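Local atomic coordinates of glutathione transferase o1 (Bombyx mori, PDB entry 3RBT), a protein that probably transfers glutathione to electrophilic substrates and may also reduce dehydroascorbate, like other omega-class glutathione transferases. Residues A[60-63]-A[64-68]; A[80-84]-A[85-89]; A[37-40]-A[41-45]; A[21-25]-A[26-30]; A[91-94]-A[95-99]. One frame throughout, in Å; residues are numbered along the deposited sequence.

All five contacts are local and follow in series along the chain. None nests in or crosses another. Interaction 4 comes first and leads the N-terminal loop into strand 27-31. Interaction 3 lies within helix 36-47, which packs on that strand through V41 and L42. Interaction 1 starts helix 64-69, and its W65 and F66 reach Y30. Interaction 2 closes the hairpin between strands 77-80 and 87-89, and its D86 holds L23 of interaction 4. Interaction 5 begins helix 92-102, which meets helix 36-47 and the I80 and L89 side of the hairpin. Interactions 2 and 5 also touch the second subunit.

Interaction 1: A[60-63]-A[64-68]; sequences LRLP and EWFRA
The indole of W65 folds back over P63, the residue just before the helix. P63 CB makes a CH-pi contact with one ring face. It lies 3.7 Å from the centroid of the five-membered ring of W65, offset toward the rim. The first torsion of W65 explains the approach. CG lies between the backbone N and the carbonyl carbon (chi1 59°), a crowded position that turns the ring back along the chain. P19 and P20 of the N-terminal loop also touch this indole. With an alanine here, P63 CB would probably lose its aromatic cover, and a gap would open beside those two prolines. The segment is the loop-to-helix step after strand 52-56 of the thioredoxin-like N-terminal domain. P63 holds the N-cap position of helix 64-69, and its carbonyl takes the first helical bond. P63 O accepts R67 N at 3.2 Å, in the carbonyl plane, and F66 N more weakly. R67 also turns back over the loop, its chain bent at chi3. Its NH2 donates to L62 O at 2.9 Å, almost straight at 171°. That oxygen lies in the guanidinium plane, at the edge of the group. The aliphatic part of R67 is used too, with R67 CG 3.7 Å from L62 CD2. The same methyl meets the edge of the F66 ring, L62 CD2 to F66 CD2 being 3.3 Å. F66 carries its ring inward, toward L57 and Y30, and its ring meets that of Y30 at about 45°.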
# COMPACT_ATOMS: atom_id res chain seq x y z
N LEU A 60 16.55 -20.54 7.29
CA LEU A 60 17.97 -20.69 7.57
C LEU A 60 18.72 -21.05 6.29
O LEU A 60 19.49 -20.24 5.78
CB LEU A 60 18.19 -21.75 8.66
CG LEU A 60 17.33 -21.66 9.93
CD1 LEU A 60 17.19 -23.02 10.59
CD2 LEU A 60 17.86 -20.62 10.93
N ARG A 61 18.48 -22.25 5.78
CA ARG A 61 19.16 -22.74 4.58
C ARG A 61 18.42 -22.31 3.30
O ARG A 61 17.62 -23.05 2.72
CB ARG A 61 19.41 -24.25 4.67
CG ARG A 61 20.23 -24.65 5.92
CD ARG A 61 20.57 -26.13 6.00
NE ARG A 61 21.87 -26.45 5.40
CZ ARG A 61 23.02 -26.53 6.07
NH1 ARG A 61 23.07 -26.32 7.38
NH2 ARG A 61 24.14 -26.83 5.41
N LEU A 62 18.72 -21.09 2.88
CA LEU A 62 18.07 -20.44 1.75
C LEU A 62 18.87 -20.63 0.45
O LEU A 62 20.09 -20.46 0.43
CB LEU A 62 17.92 -18.96 2.07
CG LEU A 62 16.59 -18.30 1.76
CD1 LEU A 62 16.25 -17.28 2.85
CD2 LEU A 62 16.67 -17.65 0.39
N PRO A 63 18.18 -20.99 -0.66
CA PRO A 63 18.91 -21.26 -1.91
C PRO A 63 19.43 -19.98 -2.54
O PRO A 63 18.75 -18.95 -2.52
CB PRO A 63 17.85 -21.91 -2.81
CG PRO A 63 16.67 -22.22 -1.90
CD PRO A 63 16.74 -21.21 -0.81
N GLU A 64 20.64 -20.05 -3.10
CA GLU A 64 21.32 -18.91 -3.72
C GLU A 64 20.55 -18.29 -4.87
O GLU A 64 20.51 -17.07 -5.01
CB GLU A 64 22.73 -19.31 -4.18
CG GLU A 64 23.78 -19.18 -3.08
CD GLU A 64 25.20 -19.47 -3.55
OE1 GLU A 64 25.41 -19.83 -4.73
OE2 GLU A 64 26.12 -19.34 -2.71
N TRP A 65 19.93 -19.14 -5.69
CA TRP A 65 19.13 -18.68 -6.82
C TRP A 65 17.89 -17.91 -6.37
O TRP A 65 17.38 -17.06 -7.09
CB TRP A 65 18.74 -19.85 -7.74
CG TRP A 65 17.94 -20.92 -7.05
CD1 TRP A 65 18.42 -22.10 -6.55
CD2 TRP A 65 16.53 -20.92 -6.79
NE1 TRP A 65 17.39 -22.83 -6.00
CE2 TRP A 65 16.23 -22.13 -6.13
CE3 TRP A 65 15.49 -20.00 -7.05
CZ2 TRP A 65 14.93 -22.45 -5.72
CZ3 TRP A 65 14.20 -20.33 -6.64
CH2 TRP A 65 13.93 -21.54 -5.98
N PHE A 66 17.40 -18.23 -5.17
CA PHE A 66 16.27 -17.50 -4.60
C PHE A 66 16.69 -16.10 -4.16
O PHE A 66 16.06 -15.13 -4.56
CB PHE A 66 15.61 -18.28 -3.45
CG PHE A 66 14.34 -17.65 -2.93
CD1 PHE A 66 13.13 -17.81 -3.61
CD2 PHE A 66 14.35 -16.90 -1.77
CE1 PHE A 66 11.96 -17.22 -3.13
CE2 PHE A 66 13.19 -16.31 -1.27
CZ PHE A 66 11.99 -16.46 -1.96
N ARG A 67 17.77 -16.01 -3.38
CA ARG A 67 18.33 -14.71 -2.99
C ARG A 67 18.60 -13.84 -4.21
O ARG A 67 18.26 -12.66 -4.21
CB ARG A 67 19.62 -14.86 -2.16
CG ARG A 67 19.41 -15.53 -0.81
CD ARG A 67 20.70 -15.66 -0.02
NE ARG A 67 20.89 -17.02 0.48
CZ ARG A 67 21.83 -17.40 1.34
NH1 ARG A 67 22.69 -16.51 1.82
NH2 ARG A 67 21.92 -18.67 1.72
N ALA A 68 19.16 -14.43 -5.26
CA ALA A 68 19.47 -13.69 -6.49
C ALA A 68 18.24 -13.05 -7.13
O ALA A 68 18.32 -11.93 -7.63
CB ALA A 68 20.19 -14.59 -7.48

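Interaction 2: A[80-84]-A[85-89]; sequences IPTDQ and GDRFL
I80 and R87 form an antiparallel hydrogen-bonded pair, with I80 N 3.0 Å from R87 O and R87 N 2.9 Å from I80 O. This closes a beta hairpin at the edge of the thioredoxin-like sheet, between strands 77-80 and 87-89. A type I turn from T82 to G85 makes the bend. G85 has a positive phi (116°), at which a side chain would jam against the carbonyl of Q84. T82 also braces the turn with its hydroxyl. Its OG1 accepts Q84 N at 3.2 Å, an ST turn. The methyl of T82, the other branch, meets the stem of R87, T82 CG2 lying 3.6 Å from R87 CG. These two side chains cross at about a right angle. R87 then bends at chi2 (-62°) and curls back on its own strand. There R87 NH1 reaches D86 O at 2.8 Å, from above the carbonyl plane. On the same sheet face I80 CD1 touches L89 CD1 at 3.8 Å. Y98 of helix 92-102 packs on this pair, while Y114 of the second subunit packs on I80, T82 and R87. The D86 carboxylate is held at both oxygens. OD2 takes the backbone N of L23, and OD1 accepts a water at 2.7 Å that also donates to T82 O.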
# COMPACT_ATOMS: atom_id res chain seq x y z
N ILE A 80 4.61 -16.62 -11.36
CA ILE A 80 3.52 -16.69 -12.33
C ILE A 80 4.09 -16.78 -13.74
O ILE A 80 5.22 -16.35 -13.98
CB ILE A 80 2.57 -15.46 -12.20
CG1 ILE A 80 3.33 -14.14 -12.39
CG2 ILE A 80 1.85 -15.45 -10.84
CD1 ILE A 80 2.45 -12.96 -12.75
N PRO A 81 3.34 -17.38 -14.69
CA PRO A 81 3.78 -17.31 -16.08
C PRO A 81 3.48 -15.93 -16.63
O PRO A 81 2.46 -15.33 -16.27
CB PRO A 81 2.91 -18.36 -16.79
CG PRO A 81 2.21 -19.12 -15.73
CD PRO A 81 2.18 -18.27 -14.51
N THR A 82 4.37 -15.41 -17.47
CA THR A 82 4.10 -14.17 -18.19
C THR A 82 4.45 -14.37 -19.66
O THR A 82 4.95 -15.44 -20.03
CB THR A 82 4.87 -12.95 -17.62
OG1 THR A 82 6.24 -13.00 -18.03
CG2 THR A 82 4.79 -12.88 -16.09
N ASP A 83 4.20 -13.35 -20.48
CA ASP A 83 4.55 -13.37 -21.90
C ASP A 83 6.06 -13.50 -22.13
O ASP A 83 6.49 -14.04 -23.16
CB ASP A 83 4.07 -12.09 -22.59
CG ASP A 83 2.58 -12.09 -22.86
OD1 ASP A 83 1.98 -13.19 -22.94
OD2 ASP A 83 2.01 -10.99 -23.00
N GLN A 84 6.83 -13.00 -21.17
CA GLN A 84 8.28 -12.96 -21.27
C GLN A 84 8.96 -14.01 -20.38
O GLN A 84 10.18 -14.00 -20.21
CB GLN A 84 8.78 -11.54 -20.95
CG GLN A 84 8.55 -10.52 -22.08
CD GLN A 84 9.00 -9.10 -21.73
OE1 GLN A 84 8.45 -8.48 -20.82
NE2 GLN A 84 9.99 -8.59 -22.45
N GLY A 85 8.17 -14.92 -19.81
CA GLY A 85 8.69 -15.98 -18.97
C GLY A 85 8.20 -15.90 -17.53
O GLY A 85 7.48 -14.97 -17.16
N ASP A 86 8.61 -16.88 -16.72
CA ASP A 86 8.18 -16.95 -15.32
C ASP A 86 8.73 -15.78 -14.50
O ASP A 86 9.92 -15.47 -14.57
CB ASP A 86 8.59 -18.28 -14.70
CG ASP A 86 7.89 -19.47 -15.34
OD1 ASP A 86 7.08 -19.28 -16.28
OD2 ASP A 86 8.16 -20.60 -14.90
N ARG A 87 7.85 -15.15 -13.73
CA ARG A 87 8.23 -13.97 -12.95
C ARG A 87 7.82 -14.07 -11.49
O ARG A 87 6.76 -14.61 -11.15
CB ARG A 87 7.63 -12.69 -13.56
CG ARG A 87 8.19 -12.30 -14.94
CD ARG A 87 9.68 -12.00 -14.93
NE ARG A 87 10.17 -11.77 -16.29
CZ ARG A 87 10.82 -12.68 -17.02
NH1 ARG A 87 11.09 -13.88 -16.53
NH2 ARG A 87 11.21 -12.38 -18.26
N PHE A 88 8.68 -13.53 -10.63
CA PHE A 88 8.38 -13.36 -9.23
C PHE A 88 7.46 -12.15 -9.04
O PHE A 88 7.66 -11.10 -9.64
CB PHE A 88 9.67 -13.15 -8.44
CG PHE A 88 10.40 -14.42 -8.06
CD1 PHE A 88 11.32 -14.40 -7.00
CD2 PHE A 88 10.18 -15.62 -8.73
CE1 PHE A 88 12.01 -15.55 -6.63
CE2 PHE A 88 10.86 -16.77 -8.37
CZ PHE A 88 11.79 -16.74 -7.31
N LEU A 89 6.42 -12.33 -8.23
CA LEU A 89 5.59 -11.22 -7.76
C LEU A 89 5.73 -11.13 -6.25
O LEU A 89 5.66 -12.15 -5.56
CB LEU A 89 4.12 -11.42 -8.13
CG LEU A 89 3.60 -10.82 -9.45
CD1 LEU A 89 2.08 -11.00 -9.55
CD2 LEU A 89 3.95 -9.36 -9.57
O HOH W 1 6.14 -17.98 -18.48

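Interaction 3: A[37-40]-A[41-45]; sequences YGHR and VLLVL
H39 and L43 lie one helical turn apart, and their side chains cross obliquely. The imidazole meets the leucine branch point, H39 CD2 being 3.8 Å from L43 CG. H39 has CG anti to the backbone N (chi1 -168°), which carries the ring along the helix surface near L43. L43 CG also sits 3.2 Å from H39 O, so the leucine touches both ring and carbonyl. An alanine in place of L43 is likely to leave the H39 ring without this neighbour and open a gap beside it. The polar side of the ring is bonded outside the segment, R185 NH1 to H39 ND1. Round the helix, V41 CG2 lies 3.5 Å from Y37 O. V44 CG2 covers R40 O in the same way. R40 is extended from CG to NE, and its buried guanidinium bonds to M178 O and S92 OG. The backbone bonds run i to i+4, L42 N lying 2.8 Å from G38 O, while that of V41 N to Y37 O is weak. Helix 36-47 is the crossover of the beta-alpha-beta unit with strands 27-31 and 52-56. L29 packs on V41 and L42, helix 92-102 lies against V41, V44 and L45, and helix 174-186 covers H39 and R40.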
# COMPACT_ATOMS: atom_id res chain seq x y z
N TYR A 37 1.70 -13.74 6.08
CA TYR A 37 1.62 -13.09 4.76
C TYR A 37 1.44 -14.11 3.65
O TYR A 37 0.69 -13.87 2.68
CB TYR A 37 2.85 -12.21 4.51
CG TYR A 37 2.92 -11.00 5.42
CD1 TYR A 37 2.15 -9.86 5.17
CD2 TYR A 37 3.74 -11.00 6.55
CE1 TYR A 37 2.21 -8.74 6.02
CE2 TYR A 37 3.82 -9.89 7.40
CZ TYR A 37 3.05 -8.77 7.13
OH TYR A 37 3.11 -7.69 7.97
N GLY A 38 2.09 -15.27 3.80
CA GLY A 38 1.84 -16.41 2.92
C GLY A 38 0.46 -17.02 3.14
O GLY A 38 -0.19 -17.42 2.18
N HIS A 39 0.03 -17.10 4.39
CA HIS A 39 -1.31 -17.60 4.76
C HIS A 39 -2.39 -16.80 4.01
O HIS A 39 -3.31 -17.38 3.42
CB HIS A 39 -1.50 -17.49 6.28
CG HIS A 39 -2.70 -18.22 6.82
ND1 HIS A 39 -2.91 -18.39 8.17
CD2 HIS A 39 -3.73 -18.83 6.19
CE1 HIS A 39 -4.04 -19.05 8.35
NE2 HIS A 39 -4.55 -19.34 7.17
N ARG A 40 -2.25 -15.48 4.04
CA ARG A 40 -3.03 -14.55 3.22
C ARG A 40 -3.17 -14.95 1.76
O ARG A 40 -4.28 -15.01 1.23
CB ARG A 40 -2.35 -13.18 3.22
CG ARG A 40 -2.95 -12.17 4.10
CD ARG A 40 -2.35 -10.81 3.78
NE ARG A 40 -2.93 -9.81 4.67
CZ ARG A 40 -2.46 -8.59 4.86
NH1 ARG A 40 -1.37 -8.17 4.23
NH2 ARG A 40 -3.10 -7.79 5.70
N VAL A 41 -2.04 -15.18 1.11
CA VAL A 41 -2.02 -15.54 -0.29
C VAL A 41 -2.60 -16.94 -0.51
O VAL A 41 -3.30 -17.17 -1.49
CB VAL A 41 -0.60 -15.42 -0.90
CG1 VAL A 41 -0.62 -15.79 -2.39
CG2 VAL A 41 -0.06 -13.99 -0.72
N LEU A 42 -2.33 -17.87 0.41
CA LEU A 42 -2.96 -19.21 0.34
C LEU A 42 -4.49 -19.13 0.38
O LEU A 42 -5.16 -19.84 -0.36
CB LEU A 42 -2.43 -20.15 1.43
CG LEU A 42 -0.98 -20.64 1.29
CD1 LEU A 42 -0.49 -21.31 2.58
CD2 LEU A 42 -0.84 -21.59 0.09
N LEU A 43 -5.02 -18.28 1.25
CA LEU A 43 -6.48 -18.09 1.36
C LEU A 43 -7.11 -17.59 0.05
O LEU A 43 -8.13 -18.13 -0.39
CB LEU A 43 -6.81 -17.12 2.50
CG LEU A 43 -6.49 -17.61 3.92
CD1 LEU A 43 -6.73 -16.49 4.95
CD2 LEU A 43 -7.22 -18.91 4.28
N VAL A 44 -6.50 -16.57 -0.54
CA VAL A 44 -6.98 -15.97 -1.79
C VAL A 44 -6.92 -16.96 -2.96
O VAL A 44 -7.92 -17.13 -3.67
CB VAL A 44 -6.22 -14.65 -2.10
CG1 VAL A 44 -6.58 -14.11 -3.50
CG2 VAL A 44 -6.54 -13.62 -1.03
N LEU A 45 -5.78 -17.62 -3.13
CA LEU A 45 -5.64 -18.66 -4.17
C LEU A 45 -6.74 -19.70 -4.08
O LEU A 45 -7.32 -20.12 -5.10
CB LEU A 45 -4.29 -19.36 -4.03
CG LEU A 45 -3.04 -18.61 -4.51
CD1 LEU A 45 -1.83 -19.18 -3.81
CD2 LEU A 45 -2.90 -18.71 -6.04

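Interaction 4: A[21-25]-A[26-30]; sequences PALTD and KLRLY
R28 reaches back from its strand to the loop before it, and L23 lies over the guanidinium. This is the lead-in to strand 27-31, an inner strand of the thioredoxin-like sheet. K26, R28 and L23 carry most of the contact. R28 starts with CG anti to the backbone N (chi1 -174°) and bends at chi3, which brings the flat group under the leucine. L23 CD2 sits over its centre, 3.6 Å from R28 CZ. The same methyl also touches the start of the chain, L23 CD2 to R28 CB being 3.5 Å. P21 O meets the guanidinium at its end and in its plane. Both terminal nitrogens grip this one oxygen, R28 NH2 at 2.8 Å and R28 NH1 at 3.0 Å. R28 has further mates in E53 at NE and E79 at NH1. These bonds and the leucine fix the rotation of the buried guanidinium. The two carboxylates probably balance its charge. L23 CD2 also lies 3.4 Å from K26 O. K26 itself lies side by side with D25. Its chain bends at chi3 and chi4 and curls back, so that K26 NZ makes a salt bridge with D25 OD1 at 3.5 Å. The other oxygen of D25 pairs with K51, so the carboxylate is shared between two lysines. D25 OD1 also takes a bond from T24 OG1 at 3.0 Å, on the lone pair turned away from OD2.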
# COMPACT_ATOMS: atom_id res chain seq x y z
N PRO A 21 11.30 -26.65 -11.80
CA PRO A 21 11.21 -26.45 -13.25
C PRO A 21 10.36 -25.24 -13.61
O PRO A 21 9.75 -24.62 -12.73
CB PRO A 21 10.53 -27.74 -13.73
CG PRO A 21 9.69 -28.16 -12.57
CD PRO A 21 10.49 -27.80 -11.36
N ALA A 22 10.33 -24.90 -14.90
CA ALA A 22 9.45 -23.86 -15.41
C ALA A 22 7.99 -24.18 -15.10
O ALA A 22 7.60 -25.36 -15.07
CB ALA A 22 9.66 -23.71 -16.92
N LEU A 23 7.19 -23.15 -14.87
CA LEU A 23 5.77 -23.35 -14.57
C LEU A 23 5.02 -23.91 -15.77
O LEU A 23 5.36 -23.63 -16.92
CB LEU A 23 5.11 -22.03 -14.15
CG LEU A 23 5.61 -21.39 -12.85
CD1 LEU A 23 5.09 -19.97 -12.80
CD2 LEU A 23 5.18 -22.20 -11.62
N THR A 24 4.00 -24.71 -15.49
CA THR A 24 3.10 -25.17 -16.53
C THR A 24 1.69 -24.66 -16.26
O THR A 24 1.36 -23.53 -16.61
CB THR A 24 3.12 -26.71 -16.70
OG1 THR A 24 2.83 -27.34 -15.45
CG2 THR A 24 4.49 -27.17 -17.20
N ASP A 25 0.88 -25.47 -15.59
CA ASP A 25 -0.54 -25.18 -15.40
C ASP A 25 -0.86 -24.62 -14.02
O ASP A 25 -2.00 -24.18 -13.78
CB ASP A 25 -1.37 -26.46 -15.66
CG ASP A 25 -1.12 -27.53 -14.60
OD1 ASP A 25 0.06 -27.78 -14.26
OD2 ASP A 25 -2.11 -28.13 -14.12
N LYS A 26 0.12 -24.63 -13.12
CA LYS A 26 -0.07 -24.16 -11.75
C LYS A 26 0.78 -22.93 -11.44
O LYS A 26 1.89 -22.78 -11.96
CB LYS A 26 0.25 -25.26 -10.73
CG LYS A 26 -0.54 -26.56 -10.93
CD LYS A 26 -0.28 -27.59 -9.82
CE LYS A 26 1.10 -28.22 -9.90
NZ LYS A 26 1.40 -28.91 -11.21
N LEU A 27 0.26 -22.06 -10.58
CA LEU A 27 1.04 -20.97 -10.03
C LEU A 27 1.87 -21.53 -8.89
O LEU A 27 1.56 -22.59 -8.36
CB LEU A 27 0.10 -19.86 -9.56
CG LEU A 27 -0.22 -18.66 -10.47
CD1 LEU A 27 -0.32 -18.98 -11.96
CD2 LEU A 27 -1.47 -17.94 -9.97
N ARG A 28 2.94 -20.83 -8.52
CA ARG A 28 3.85 -21.34 -7.50
C ARG A 28 4.05 -20.32 -6.38
O ARG A 28 4.51 -19.21 -6.63
CB ARG A 28 5.20 -21.69 -8.12
CG ARG A 28 6.20 -22.35 -7.17
CD ARG A 28 7.49 -22.68 -7.92
NE ARG A 28 7.32 -23.77 -8.88
CZ ARG A 28 7.95 -23.86 -10.05
NH1 ARG A 28 8.81 -22.92 -10.45
NH2 ARG A 28 7.72 -24.90 -10.85
N LEU A 29 3.72 -20.72 -5.16
CA LEU A 29 3.97 -19.89 -4.00
C LEU A 29 5.20 -20.35 -3.22
O LEU A 29 5.26 -21.51 -2.77
CB LEU A 29 2.74 -19.84 -3.08
CG LEU A 29 2.78 -18.78 -1.96
CD1 LEU A 29 2.70 -17.36 -2.51
CD2 LEU A 29 1.68 -19.03 -0.92
N TYR A 30 6.17 -19.46 -3.09
CA TYR A 30 7.30 -19.62 -2.18
C TYR A 30 6.89 -19.04 -0.82
O TYR A 30 6.61 -17.84 -0.70
CB TYR A 30 8.55 -18.92 -2.70
CG TYR A 30 9.10 -19.49 -4.00
CD1 TYR A 30 8.65 -19.02 -5.22
CD2 TYR A 30 10.10 -20.46 -3.99
CE1 TYR A 30 9.15 -19.53 -6.42
CE2 TYR A 30 10.61 -20.99 -5.18
CZ TYR A 30 10.13 -20.50 -6.40
OH TYR A 30 10.61 -20.97 -7.60

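Interaction 5: A[91-94]-A[95-99]; sequences ESVV and ICDYL
I95 N donates to E91 O at 2.8 Å, closing the first turn of helix 92-102. E91 is the N-cap residue and has a positive phi (72°), unlike the helical residues that follow. The side chain of I95 lies against the same carbonyl, I95 CG1 being 3.4 Å from E91 O. One turn on, Y98 N reaches V94 O at 2.8 Å, and Y98 CB packs on that oxygen too. The ring of Y98 then leaves the segment, since CG is anti to the backbone N (chi1 165°). It goes on to P113 of the second subunit. I95 packs on L78 of strand 77-80, which ties the helix to the sheet. In glutathione transferases the start of this helix usually borders the glutathione site, but such a role is not established here. V93 and D97 lie side by side, pointing the same way. V93 CG1 comes within 3.7 Å of D97 OD2, so a methyl flanks the carboxylate. D97 CG also stands 3.3 Å from V93 O, one turn back. The stronger partners of this acid lie outside the helix turn. R120 of the second subunit forms a salt bridge to OD2, and H109 bonds to OD1. These mates compensate the buried carboxylate, and R120 of the second subunit probably favours its charged form. The contact therefore implies an ionic tie from this helix across the dimer interface.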
# COMPACT_ATOMS: atom_id res chain seq x y z
N GLU A 91 5.05 -8.89 -2.35
CA GLU A 91 4.14 -8.11 -1.49
C GLU A 91 2.70 -8.65 -1.49
O GLU A 91 2.03 -8.61 -2.53
CB GLU A 91 4.19 -6.61 -1.82
CG GLU A 91 5.56 -5.97 -1.57
CD GLU A 91 5.51 -4.46 -1.55
OE1 GLU A 91 4.41 -3.89 -1.39
OE2 GLU A 91 6.60 -3.83 -1.69
N SER A 92 2.25 -9.14 -0.34
CA SER A 92 1.01 -9.93 -0.24
C SER A 92 -0.23 -9.20 -0.77
O SER A 92 -1.07 -9.81 -1.42
CB SER A 92 0.76 -10.41 1.20
OG SER A 92 0.49 -9.32 2.06
N VAL A 93 -0.32 -7.91 -0.49
CA VAL A 93 -1.40 -7.07 -1.02
C VAL A 93 -1.38 -7.01 -2.54
O VAL A 93 -2.40 -7.22 -3.19
CB VAL A 93 -1.36 -5.64 -0.44
CG1 VAL A 93 -2.50 -4.80 -1.03
CG2 VAL A 93 -1.45 -5.67 1.08
N VAL A 94 -0.22 -6.72 -3.11
CA VAL A 94 -0.07 -6.64 -4.57
C VAL A 94 -0.38 -8.00 -5.22
O VAL A 94 -1.07 -8.08 -6.25
CB VAL A 94 1.33 -6.14 -4.96
CG1 VAL A 94 1.52 -6.16 -6.46
CG2 VAL A 94 1.55 -4.73 -4.42
N ILE A 95 0.11 -9.06 -4.57
CA ILE A 95 -0.09 -10.44 -5.03
C ILE A 95 -1.57 -10.80 -5.07
O ILE A 95 -2.07 -11.30 -6.07
CB ILE A 95 0.69 -11.45 -4.15
CG1 ILE A 95 2.19 -11.40 -4.49
CG2 ILE A 95 0.17 -12.85 -4.38
CD1 ILE A 95 3.13 -12.05 -3.43
N CYS A 96 -2.27 -10.53 -3.97
CA CYS A 96 -3.67 -10.89 -3.86
C CYS A 96 -4.53 -10.07 -4.81
O CYS A 96 -5.49 -10.60 -5.36
CB CYS A 96 -4.15 -10.73 -2.41
SG CYS A 96 -3.48 -11.96 -1.25
N ASP A 97 -4.18 -8.79 -4.98
CA ASP A 97 -4.90 -7.91 -5.91
C ASP A 97 -4.66 -8.31 -7.36
O ASP A 97 -5.59 -8.30 -8.18
CB ASP A 97 -4.54 -6.42 -5.68
CG ASP A 97 -5.14 -5.87 -4.37
OD1 ASP A 97 -5.99 -6.54 -3.75
OD2 ASP A 97 -4.77 -4.75 -3.97
N TYR A 98 -3.42 -8.70 -7.67
CA TYR A 98 -3.09 -9.27 -8.98
C TYR A 98 -4.02 -10.45 -9.28
O TYR A 98 -4.64 -10.50 -10.33
CB TYR A 98 -1.62 -9.72 -9.06
CG TYR A 98 -1.39 -10.61 -10.25
CD1 TYR A 98 -1.27 -10.06 -11.53
CD2 TYR A 98 -1.37 -12.00 -10.12
CE1 TYR A 98 -1.09 -10.87 -12.64
CE2 TYR A 98 -1.19 -12.81 -11.24
CZ TYR A 98 -1.06 -12.25 -12.49
OH TYR A 98 -0.89 -13.05 -13.60
N LEU A 99 -4.11 -11.38 -8.33
CA LEU A 99 -4.95 -12.57 -8.48
C LEU A 99 -6.42 -12.23 -8.67
O LEU A 99 -7.09 -12.86 -9.49
CB LEU A 99 -4.79 -13.51 -7.27
CG LEU A 99 -3.37 -14.09 -7.08
CD1 LEU A 99 -3.27 -14.84 -5.76
CD2 LEU A 99 -3.01 -15.00 -8.27